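Local coordinates for GNA33 (Neisseria gonorrhoeae FA 1090, PDB 2G5D), which probably cleaves the beta-1,4 linkage between MurNAc and GlcNAc in peptidoglycan, as a lytic transglycosylase that leaves a 1,6-anhydro bond on MurNAc, at residues M50-A55 / A365-I370; G340-H345 / V383-F388; F354-H359 / Y407-L412. All coordinates share one frame; numbering follows the deposited sequence.

Contact 1 of 3, residues M50-A55 / A365-I370; sequences MPHWAA and ALNRLI
Asn367 reaches from its strand into the bend of the 50-55 loop and meets Pro51 and His52. Its CB already points to the loop, and with CG anti to the carbonyl carbon (chi1 -53°) the amide turns along the loop. Asn367 ND2 sits over one face of the His52 imidazole, while OD1 is turned to Pro51. The two planes are 70° apart. Asn367 ND2 is 3.0 Å from His52 ND1 and 3.4 Å from His52 CG. The side chains of Pro51 and Asn367 cross at about a right angle, with Pro51 CG 3.9 Å from Asn367 OD1. Pro51 O comes within 3.4 Å of Asn367 CB. The loop is bent here by a type II beta turn from Met50 to Trp53, and it lies against strand 365-375 of the 3D domain, a family of the double-psi beta-barrel clan. Two residues along the strand, Leu369 CD2 approaches Trp53 CZ3 at 4.4 Å, a looser apolar touch. The indole is held from elsewhere: Trp53 NE1 is hydrogen-bonded to Glu100 OE1, and Phe58 meets the ring edge-to-face. Gln56 bridges loop and strand, since its NE2 bonds to both His52 O and Asn367 O.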
loop_
_atom_site.group_PDB
_atom_site.type_symbol
_atom_site.label_atom_id
_atom_site.label_comp_id
_atom_site.label_asym_id
_atom_site.label_seq_id
_atom_site.Cartn_x
_atom_site.Cartn_y
_atom_site.Cartn_z
ATOM N N MET A 50 -6.637 -23.149 -11.913
ATOM C CA MET A 50 -6.335 -21.734 -12.149
ATOM C C MET A 50 -6.109 -21.465 -13.652
ATOM O O MET A 50 -5.358 -22.179 -14.306
ATOM C CB MET A 50 -5.157 -21.241 -11.287
ATOM C CG MET A 50 -5.458 -21.351 -9.815
ATOM S SD MET A 50 -4.161 -21.003 -8.616
ATOM C CE MET A 50 -3.328 -22.576 -8.427
ATOM N N PRO A 51 -6.838 -20.478 -14.206
ATOM C CA PRO A 51 -6.782 -20.250 -15.644
ATOM C C PRO A 51 -5.405 -19.706 -16.057
ATOM O O PRO A 51 -4.871 -18.843 -15.381
ATOM C CB PRO A 51 -7.903 -19.236 -15.894
ATOM C CG PRO A 51 -8.124 -18.538 -14.575
ATOM C CD PRO A 51 -7.733 -19.533 -13.501
ATOM N N HIS A 52 -4.835 -20.255 -17.129
ATOM C CA HIS A 52 -3.500 -19.865 -17.610
ATOM C C HIS A 52 -2.355 -20.130 -16.633
ATOM O O HIS A 52 -1.264 -19.586 -16.792
ATOM C CB HIS A 52 -3.476 -18.405 -18.061
ATOM C CG HIS A 52 -4.389 -18.116 -19.204
ATOM N ND1 HIS A 52 -4.595 -16.841 -19.681
ATOM C CD2 HIS A 52 -5.166 -18.936 -19.957
ATOM C CE1 HIS A 52 -5.454 -16.886 -20.687
ATOM N NE2 HIS A 52 -5.827 -18.145 -20.862
ATOM N N TRP A 53 -2.602 -20.999 -15.663
ATOM C CA TRP A 53 -1.572 -21.515 -14.778
ATOM C C TRP A 53 -0.313 -21.944 -15.541
ATOM O O TRP A 53 0.790 -21.533 -15.198
ATOM C CB TRP A 53 -2.092 -22.724 -14.005
ATOM C CG TRP A 53 -1.022 -23.309 -13.157
ATOM C CD1 TRP A 53 -0.238 -24.403 -13.433
ATOM C CD2 TRP A 53 -0.571 -22.795 -11.897
ATOM N NE1 TRP A 53 0.669 -24.601 -12.396
ATOM C CE2 TRP A 53 0.477 -23.630 -11.450
ATOM C CE3 TRP A 53 -0.978 -21.723 -11.085
ATOM C CZ2 TRP A 53 1.138 -23.410 -10.230
ATOM C CZ3 TRP A 53 -0.318 -21.497 -9.880
ATOM C CH2 TRP A 53 0.720 -22.344 -9.464
ATOM N N ALA A 54 -0.492 -22.791 -16.548
ATOM C CA ALA A 54 0.610 -23.328 -17.375
ATOM C C ALA A 54 1.522 -22.258 -17.959
ATOM O O ALA A 54 2.758 -22.429 -17.961
ATOM C CB ALA A 54 0.036 -24.195 -18.514
ATOM N N ALA A 55 0.908 -21.167 -18.443
ATOM C CA ALA A 55 1.593 -20.082 -19.157
ATOM C C ALA A 55 2.135 -18.910 -18.292
ATOM O O ALA A 55 2.635 -17.910 -18.822
ATOM C CB ALA A 55 0.702 -19.561 -20.297
ATOM N N ALA A 365 -7.955 -11.058 -20.750
ATOM C CA ALA A 365 -7.729 -11.849 -19.542
ATOM C C ALA A 365 -6.377 -11.529 -18.895
ATOM O O ALA A 365 -5.328 -11.569 -19.562
ATOM C CB ALA A 365 -7.856 -13.356 -19.846
ATOM N N LEU A 366 -6.429 -11.203 -17.602
ATOM C CA LEU A 366 -5.249 -10.867 -16.830
ATOM C C LEU A 366 -5.170 -11.895 -15.698
ATOM O O LEU A 366 -5.844 -11.731 -14.705
ATOM C CB LEU A 366 -5.386 -9.460 -16.235
ATOM C CG LEU A 366 -4.171 -8.578 -15.935
ATOM C CD1 LEU A 366 -4.239 -8.078 -14.497
ATOM C CD2 LEU A 366 -2.815 -9.229 -16.235
ATOM N N ASN A 367 -4.384 -12.955 -15.897
ATOM C CA ASN A 367 -4.239 -14.072 -14.925
ATOM C C ASN A 367 -2.795 -14.161 -14.447
ATOM O O ASN A 367 -1.863 -14.359 -15.244
ATOM C CB ASN A 367 -4.675 -15.436 -15.522
ATOM C CG ASN A 367 -6.085 -15.421 -16.127
ATOM O OD1 ASN A 367 -7.023 -14.898 -15.553
ATOM N ND2 ASN A 367 -6.223 -16.026 -17.290
ATOM N N ARG A 368 -2.590 -13.998 -13.142
ATOM C CA ARG A 368 -1.275 -13.750 -12.611
ATOM C C ARG A 368 -1.098 -14.387 -11.250
ATOM O O ARG A 368 -1.950 -14.228 -10.392
ATOM C CB ARG A 368 -1.064 -12.224 -12.460
ATOM C CG ARG A 368 -0.908 -11.450 -13.779
ATOM C CD ARG A 368 0.569 -11.233 -14.090
ATOM N NE ARG A 368 0.763 -10.883 -15.492
ATOM C CZ ARG A 368 0.836 -9.643 -15.980
ATOM N NH1 ARG A 368 0.729 -8.566 -15.187
ATOM N NH2 ARG A 368 1.006 -9.481 -17.299
ATOM N N LEU A 369 0.005 -15.099 -11.048
ATOM C CA LEU A 369 0.406 -15.457 -9.685
ATOM C C LEU A 369 1.192 -14.315 -9.075
ATOM O O LEU A 369 2.398 -14.165 -9.335
ATOM C CB LEU A 369 1.229 -16.752 -9.628
ATOM C CG LEU A 369 1.548 -17.215 -8.198
ATOM C CD1 LEU A 369 0.254 -17.501 -7.448
ATOM C CD2 LEU A 369 2.423 -18.459 -8.266
ATOM N N ILE A 370 0.503 -13.522 -8.245
ATOM C CA ILE A 370 1.119 -12.420 -7.477
ATOM C C ILE A 370 1.395 -12.827 -6.038
ATOM O O ILE A 370 1.036 -13.902 -5.642
ATOM C CB ILE A 370 0.248 -11.142 -7.548
ATOM C CG1 ILE A 370 -1.035 -11.289 -6.720
ATOM C CG2 ILE A 370 -0.050 -10.804 -9.055
ATOM C CD1 ILE A 370 -1.694 -10.000 -6.312
#

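Contact 2 of 3, residues G340-H345 / V383-F388; sequences GAIDRH and VRVDYF
Val385 lies beside the backbone of Ala341, and its atoms can be followed outward from the strand. Its CA makes a CA-H...O contact with Ala341 O at 3.4 Å. Its CB is 4.2 Å from the same oxygen. CG1 is anti to the backbone N (chi1 -178°), which brings it 3.9 Å from Ala341 O and 4.5 Å from Gly340 CA. The other branch, CG2, runs to Ile342 CG2 at 4.4 Å. The valine is buried between strands 365-375 and 403-413, consistent with the interior of a double-psi-type barrel.

The strands 339-342 and 384-391 run antiparallel. Ala341 and Asp386 form a hydrogen-bonded pair. Ala341 N donates a hydrogen bond to Asp386 O at 2.7 Å. Asp386 N returns a bond of 2.9 Å to Ala341 O. On the face of Ala341 and Asp386 the two CB atoms touch at 3.7 Å. The carboxylate of Asp386 leads away to Thr119. Beyond Ile342 a water accepts from Asp343 N and lies within bonding distance of Arg384 O, to which it may donate. Asp343 OD1 then accepts from His345 N in an Asx turn, while OD2 bonds to Gly381 N.

The two direct bonds satisfy the N-H and C=O of both Ala341 and Asp386 within a buried contact, while Val385 packs beside them by apolar contact.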
loop_
_atom_site.group_PDB
_atom_site.type_symbol
_atom_site.label_atom_id
_atom_site.label_comp_id
_atom_site.label_asym_id
_atom_site.label_seq_id
_atom_site.Cartn_x
_atom_site.Cartn_y
_atom_site.Cartn_z
ATOM N N GLY A 340 0.390 -7.500 -4.550
ATOM C CA GLY A 340 -0.904 -6.885 -4.326
ATOM C C GLY A 340 -1.218 -6.630 -2.879
ATOM O O GLY A 340 -0.562 -7.183 -1.991
ATOM N N ALA A 341 -2.197 -5.753 -2.647
ATOM C CA ALA A 341 -2.751 -5.535 -1.314
ATOM C C ALA A 341 -4.040 -6.334 -1.090
ATOM O O ALA A 341 -4.890 -6.438 -1.987
ATOM C CB ALA A 341 -2.983 -4.011 -1.028
ATOM N N ILE A 342 -4.178 -6.864 0.126
ATOM C CA ILE A 342 -5.274 -7.765 0.498
ATOM C C ILE A 342 -5.855 -7.399 1.873
ATOM O O ILE A 342 -5.356 -6.509 2.545
ATOM C CB ILE A 342 -4.814 -9.270 0.497
ATOM C CG1 ILE A 342 -3.453 -9.451 1.197
ATOM C CG2 ILE A 342 -4.688 -9.813 -0.931
ATOM C CD1 ILE A 342 -3.485 -9.322 2.761
ATOM N N ASP A 343 -6.888 -8.126 2.282
ATOM C CA ASP A 343 -7.502 -7.959 3.588
ATOM C C ASP A 343 -6.998 -9.116 4.442
ATOM O O ASP A 343 -7.259 -10.274 4.140
ATOM C CB ASP A 343 -9.036 -7.941 3.446
ATOM C CG ASP A 343 -9.770 -7.857 4.783
ATOM O OD1 ASP A 343 -9.146 -7.825 5.862
ATOM O OD2 ASP A 343 -11.008 -7.833 4.758
ATOM N N ARG A 344 -6.285 -8.782 5.509
ATOM C CA ARG A 344 -5.663 -9.774 6.394
ATOM C C ARG A 344 -6.619 -10.540 7.307
ATOM O O ARG A 344 -6.214 -11.493 7.972
ATOM C CB ARG A 344 -4.595 -9.112 7.243
ATOM C CG ARG A 344 -3.323 -8.805 6.498
ATOM C CD ARG A 344 -2.297 -8.269 7.470
ATOM N NE ARG A 344 -1.712 -9.376 8.223
ATOM C CZ ARG A 344 -0.716 -9.251 9.090
ATOM N NH1 ARG A 344 -0.184 -8.058 9.324
ATOM N NH2 ARG A 344 -0.245 -10.329 9.713
ATOM N N HIS A 345 -7.872 -10.111 7.365
ATOM C CA HIS A 345 -8.918 -10.905 7.986
ATOM C C HIS A 345 -9.059 -12.217 7.258
ATOM O O HIS A 345 -9.504 -13.207 7.843
ATOM C CB HIS A 345 -10.263 -10.184 7.925
ATOM C CG HIS A 345 -10.380 -9.018 8.857
ATOM N ND1 HIS A 345 -10.019 -9.089 10.183
ATOM C CD2 HIS A 345 -10.867 -7.767 8.666
ATOM C CE1 HIS A 345 -10.257 -7.926 10.768
ATOM N NE2 HIS A 345 -10.773 -7.108 9.870
ATOM N N VAL A 383 -12.499 -11.773 -1.197
ATOM C CA VAL A 383 -12.043 -11.624 -2.578
ATOM C C VAL A 383 -11.923 -10.130 -2.912
ATOM O O VAL A 383 -12.873 -9.493 -3.372
ATOM C CB VAL A 383 -12.968 -12.358 -3.622
ATOM C CG1 VAL A 383 -12.293 -12.413 -4.983
ATOM C CG2 VAL A 383 -13.364 -13.785 -3.156
ATOM N N ARG A 384 -10.738 -9.578 -2.664
ATOM C CA ARG A 384 -10.496 -8.137 -2.796
ATOM C C ARG A 384 -8.994 -7.871 -2.940
ATOM O O ARG A 384 -8.234 -8.083 -1.999
ATOM C CB ARG A 384 -11.101 -7.382 -1.592
ATOM C CG ARG A 384 -11.083 -5.838 -1.669
ATOM C CD ARG A 384 -11.976 -5.278 -2.781
ATOM N NE ARG A 384 -11.779 -3.840 -2.851
ATOM C CZ ARG A 384 -10.913 -3.241 -3.658
ATOM N NH1 ARG A 384 -10.189 -3.953 -4.527
ATOM N NH2 ARG A 384 -10.797 -1.924 -3.612
ATOM N N VAL A 385 -8.578 -7.402 -4.119
ATOM C CA VAL A 385 -7.144 -7.164 -4.398
ATOM C C VAL A 385 -6.817 -5.765 -4.953
ATOM O O VAL A 385 -7.385 -5.318 -5.953
ATOM C CB VAL A 385 -6.543 -8.258 -5.372
ATOM C CG1 VAL A 385 -5.014 -8.015 -5.605
ATOM C CG2 VAL A 385 -6.790 -9.678 -4.818
ATOM N N ASP A 386 -5.879 -5.073 -4.305
ATOM C CA ASP A 386 -5.332 -3.866 -4.909
ATOM C C ASP A 386 -4.050 -4.299 -5.617
ATOM O O ASP A 386 -3.063 -4.709 -4.989
ATOM C CB ASP A 386 -5.057 -2.781 -3.870
ATOM C CG ASP A 386 -5.269 -1.363 -4.411
ATOM O OD1 ASP A 386 -5.925 -1.170 -5.457
ATOM O OD2 ASP A 386 -4.779 -0.425 -3.760
ATOM N N TYR A 387 -4.091 -4.230 -6.931
ATOM C CA TYR A 387 -3.068 -4.795 -7.779
ATOM C C TYR A 387 -1.952 -3.765 -7.945
ATOM O O TYR A 387 -2.206 -2.661 -8.417
ATOM C CB TYR A 387 -3.721 -5.173 -9.124
ATOM C CG TYR A 387 -2.809 -5.904 -10.056
ATOM C CD1 TYR A 387 -2.746 -7.288 -10.053
ATOM C CD2 TYR A 387 -1.997 -5.213 -10.940
ATOM C CE1 TYR A 387 -1.875 -7.973 -10.909
ATOM C CE2 TYR A 387 -1.129 -5.886 -11.798
ATOM C CZ TYR A 387 -1.073 -7.256 -11.771
ATOM O OH TYR A 387 -0.239 -7.911 -12.631
ATOM N N PHE A 388 -0.729 -4.093 -7.500
ATOM C CA PHE A 388 0.358 -3.128 -7.575
ATOM C C PHE A 388 0.995 -3.123 -8.965
ATOM O O PHE A 388 1.571 -4.114 -9.407
ATOM C CB PHE A 388 1.414 -3.330 -6.464
ATOM C CG PHE A 388 2.533 -2.323 -6.520
ATOM C CD1 PHE A 388 2.275 -0.964 -6.327
ATOM C CD2 PHE A 388 3.830 -2.723 -6.806
ATOM C CE1 PHE A 388 3.277 -0.031 -6.415
ATOM C CE2 PHE A 388 4.841 -1.795 -6.882
ATOM C CZ PHE A 388 4.568 -0.444 -6.678
HETATM O O HOH W 1 -8.384 -9.573 0.376
#

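Contact 3 of 3, residues F354-H359 / Y407-L412; sequences FVATAH and YVWQLL
Backbone hydrogen bonds between Phe354 and Trp409, and between Ala356 and Tyr407, join strands 352-358 and 403-413 as antiparallel neighbours. Each pair is bonded both ways. Phe354 N to Trp409 O and Trp409 N to Phe354 O are both 2.9 Å. Val355 and Val408 form the non-hydrogen-bonded pair between them. CA-H...O contacts add to this: Val408 CA is 3.2 Å from Phe354 O, and Val355 CA also approaches Tyr407 O.

The aromatic contact is an offset edge-to-face pair. The edge of Phe354 is turned toward the face of the Trp409 six-membered ring, with the planes at 81° and the centroids 5.7 Å apart. Phe354 CD2 lies 3.7 Å from Trp409 CE3. Trp409 CG is anti to its carbonyl carbon (chi1 -67°) and leads off the strand; the turn of the ring about CB-CG (chi2 -108°) then brings CE3 and CZ3 over to strand 352-358. Met50 and Pro51 of the 50-55 loop touch Trp409 on this side of the strand pair.

Aliphatic contacts complete the set. Ala356 CB meets the edge of the indole, 3.5 Å from Trp409 CZ3, and also touches Tyr407 CB. On the other face of the strand pair, Val355 CG2 is 4.3 Å from Val408 CG1, on a side consistent with the barrel interior of the 3D domain.

Four backbone bonds set the register, and most of the side-chain contact is apolar. The buried Phe354 O accepts from Trp409 N, with the weaker CA-H of Val408 beside it and the indole edge lying close.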
loop_
_atom_site.group_PDB
_atom_site.type_symbol
_atom_site.label_atom_id
_atom_site.label_comp_id
_atom_site.label_asym_id
_atom_site.label_seq_id
_atom_site.Cartn_x
_atom_site.Cartn_y
_atom_site.Cartn_z
ATOM N N PHE A 354 -3.158 -16.207 -6.646
ATOM C CA PHE A 354 -3.536 -16.177 -8.048
ATOM C C PHE A 354 -4.784 -15.335 -8.271
ATOM O O PHE A 354 -5.811 -15.552 -7.614
ATOM C CB PHE A 354 -3.745 -17.586 -8.574
ATOM C CG PHE A 354 -3.684 -17.672 -10.052
ATOM C CD1 PHE A 354 -2.482 -18.021 -10.689
ATOM C CD2 PHE A 354 -4.812 -17.393 -10.823
ATOM C CE1 PHE A 354 -2.407 -18.088 -12.097
ATOM C CE2 PHE A 354 -4.752 -17.468 -12.217
ATOM C CZ PHE A 354 -3.542 -17.811 -12.851
ATOM N N VAL A 355 -4.686 -14.383 -9.205
ATOM C CA VAL A 355 -5.763 -13.462 -9.536
ATOM C C VAL A 355 -6.119 -13.638 -10.997
ATOM O O VAL A 355 -5.284 -13.471 -11.881
ATOM C CB VAL A 355 -5.399 -11.960 -9.230
ATOM C CG1 VAL A 355 -6.588 -11.008 -9.548
ATOM C CG2 VAL A 355 -5.018 -11.799 -7.804
ATOM N N ALA A 356 -7.370 -14.047 -11.206
ATOM C CA ALA A 356 -8.021 -14.104 -12.490
ATOM C C ALA A 356 -8.917 -12.871 -12.648
ATOM O O ALA A 356 -9.943 -12.733 -11.976
ATOM C CB ALA A 356 -8.863 -15.392 -12.584
ATOM N N THR A 357 -8.528 -11.965 -13.542
ATOM C CA THR A 357 -9.299 -10.740 -13.729
ATOM C C THR A 357 -9.269 -10.252 -15.180
ATOM O O THR A 357 -9.056 -11.045 -16.098
ATOM C CB THR A 357 -8.928 -9.649 -12.638
ATOM O OG1 THR A 357 -9.778 -8.505 -12.759
ATOM C CG2 THR A 357 -7.462 -9.242 -12.688
ATOM N N ALA A 358 -9.534 -8.969 -15.388
ATOM C CA ALA A 358 -9.392 -8.357 -16.705
ATOM C C ALA A 358 -8.355 -7.236 -16.660
ATOM O O ALA A 358 -8.310 -6.461 -15.700
ATOM C CB ALA A 358 -10.724 -7.839 -17.195
ATOM N N HIS A 359 -7.513 -7.179 -17.689
ATOM C CA HIS A 359 -6.571 -6.078 -17.876
ATOM C C HIS A 359 -7.312 -4.729 -17.938
ATOM O O HIS A 359 -8.238 -4.586 -18.726
ATOM C CB HIS A 359 -5.728 -6.311 -19.129
ATOM C CG HIS A 359 -4.558 -5.383 -19.250
ATOM N ND1 HIS A 359 -4.688 -4.062 -19.626
ATOM C CD2 HIS A 359 -3.235 -5.590 -19.048
ATOM C CE1 HIS A 359 -3.496 -3.495 -19.642
ATOM N NE2 HIS A 359 -2.598 -4.402 -19.299
ATOM N N TYR A 407 -11.304 -13.168 -9.459
ATOM C CA TYR A 407 -11.389 -14.410 -8.700
ATOM C C TYR A 407 -10.040 -14.638 -8.085
ATOM O O TYR A 407 -9.023 -14.324 -8.702
ATOM C CB TYR A 407 -11.725 -15.570 -9.629
ATOM C CG TYR A 407 -13.047 -15.342 -10.306
ATOM C CD1 TYR A 407 -13.107 -14.865 -11.611
ATOM C CD2 TYR A 407 -14.230 -15.556 -9.620
ATOM C CE1 TYR A 407 -14.327 -14.621 -12.223
ATOM C CE2 TYR A 407 -15.461 -15.336 -10.226
ATOM C CZ TYR A 407 -15.501 -14.860 -11.520
ATOM O OH TYR A 407 -16.726 -14.640 -12.115
ATOM N N VAL A 408 -10.019 -15.179 -6.876
ATOM C CA VAL A 408 -8.736 -15.350 -6.221
ATOM C C VAL A 408 -8.522 -16.736 -5.643
ATOM O O VAL A 408 -9.456 -17.397 -5.189
ATOM C CB VAL A 408 -8.430 -14.214 -5.177
ATOM C CG1 VAL A 408 -8.676 -12.811 -5.789
ATOM C CG2 VAL A 408 -9.180 -14.398 -3.895
ATOM N N TRP A 409 -7.272 -17.174 -5.659
ATOM C CA TRP A 409 -6.919 -18.437 -5.038
ATOM C C TRP A 409 -5.740 -18.113 -4.192
ATOM O O TRP A 409 -4.797 -17.471 -4.653
ATOM C CB TRP A 409 -6.488 -19.491 -6.062
ATOM C CG TRP A 409 -7.561 -19.978 -7.015
ATOM C CD1 TRP A 409 -8.161 -21.183 -6.995
ATOM C CD2 TRP A 409 -8.069 -19.285 -8.162
ATOM N NE1 TRP A 409 -9.042 -21.306 -8.060
ATOM C CE2 TRP A 409 -9.015 -20.146 -8.787
ATOM C CE3 TRP A 409 -7.822 -18.029 -8.724
ATOM C CZ2 TRP A 409 -9.740 -19.778 -9.948
ATOM C CZ3 TRP A 409 -8.552 -17.647 -9.874
ATOM C CH2 TRP A 409 -9.495 -18.522 -10.472
ATOM N N GLN A 410 -5.772 -18.568 -2.951
ATOM C CA GLN A 410 -4.643 -18.365 -2.052
ATOM C C GLN A 410 -3.795 -19.650 -1.997
ATOM O O GLN A 410 -4.348 -20.726 -1.763
ATOM C CB GLN A 410 -5.212 -18.029 -0.663
ATOM C CG GLN A 410 -4.161 -17.777 0.398
ATOM C CD GLN A 410 -4.740 -17.291 1.720
ATOM O OE1 GLN A 410 -4.056 -16.607 2.462
ATOM N NE2 GLN A 410 -5.992 -17.667 2.033
ATOM N N LEU A 411 -2.468 -19.537 -2.223
ATOM C CA LEU A 411 -1.517 -20.684 -2.137
ATOM C C LEU A 411 -0.785 -20.644 -0.799
ATOM O O LEU A 411 -0.265 -19.614 -0.400
ATOM C CB LEU A 411 -0.525 -20.725 -3.339
ATOM C CG LEU A 411 -1.076 -21.240 -4.694
ATOM C CD1 LEU A 411 -2.198 -20.354 -5.185
ATOM C CD2 LEU A 411 0.017 -21.340 -5.790
ATOM N N LEU A 412 -0.806 -21.761 -0.085
ATOM C CA LEU A 412 -0.196 -21.844 1.237
ATOM C C LEU A 412 0.657 -23.097 1.266
ATOM O O LEU A 412 0.306 -24.106 0.607
ATOM C CB LEU A 412 -1.290 -21.933 2.338
ATOM C CG LEU A 412 -2.165 -20.690 2.508
ATOM C CD1 LEU A 412 -3.384 -21.000 3.393
ATOM C CD2 LEU A 412 -1.340 -19.501 3.059
#

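Contacts 2 and 3 pair strands of the 3D domain; contact 1 lays the 50-55 loop on one of its strands. Strand 365-375 ties contact 1 to contact 3: it pairs with strand 352-358, with Arg368 O 3.0 Å from Val355 N, and the centres of these contacts are about 8 Å apart. Pro51 of contact 1 also packs on Phe354 of contact 3. Contacts 2 and 3, with centres about 10 Å apart, meet through valines: Val385 CG2 is 3.8 Å from Val408 CG1. Contacts 1 and 2 are farther apart, about 17 Å between centres, yet Arg368 NH1 reaches Tyr387 OH at 2.8 Å, a probable hydrogen bond. Ile370 CD1 lies 3.9 Å from Val385 CG1.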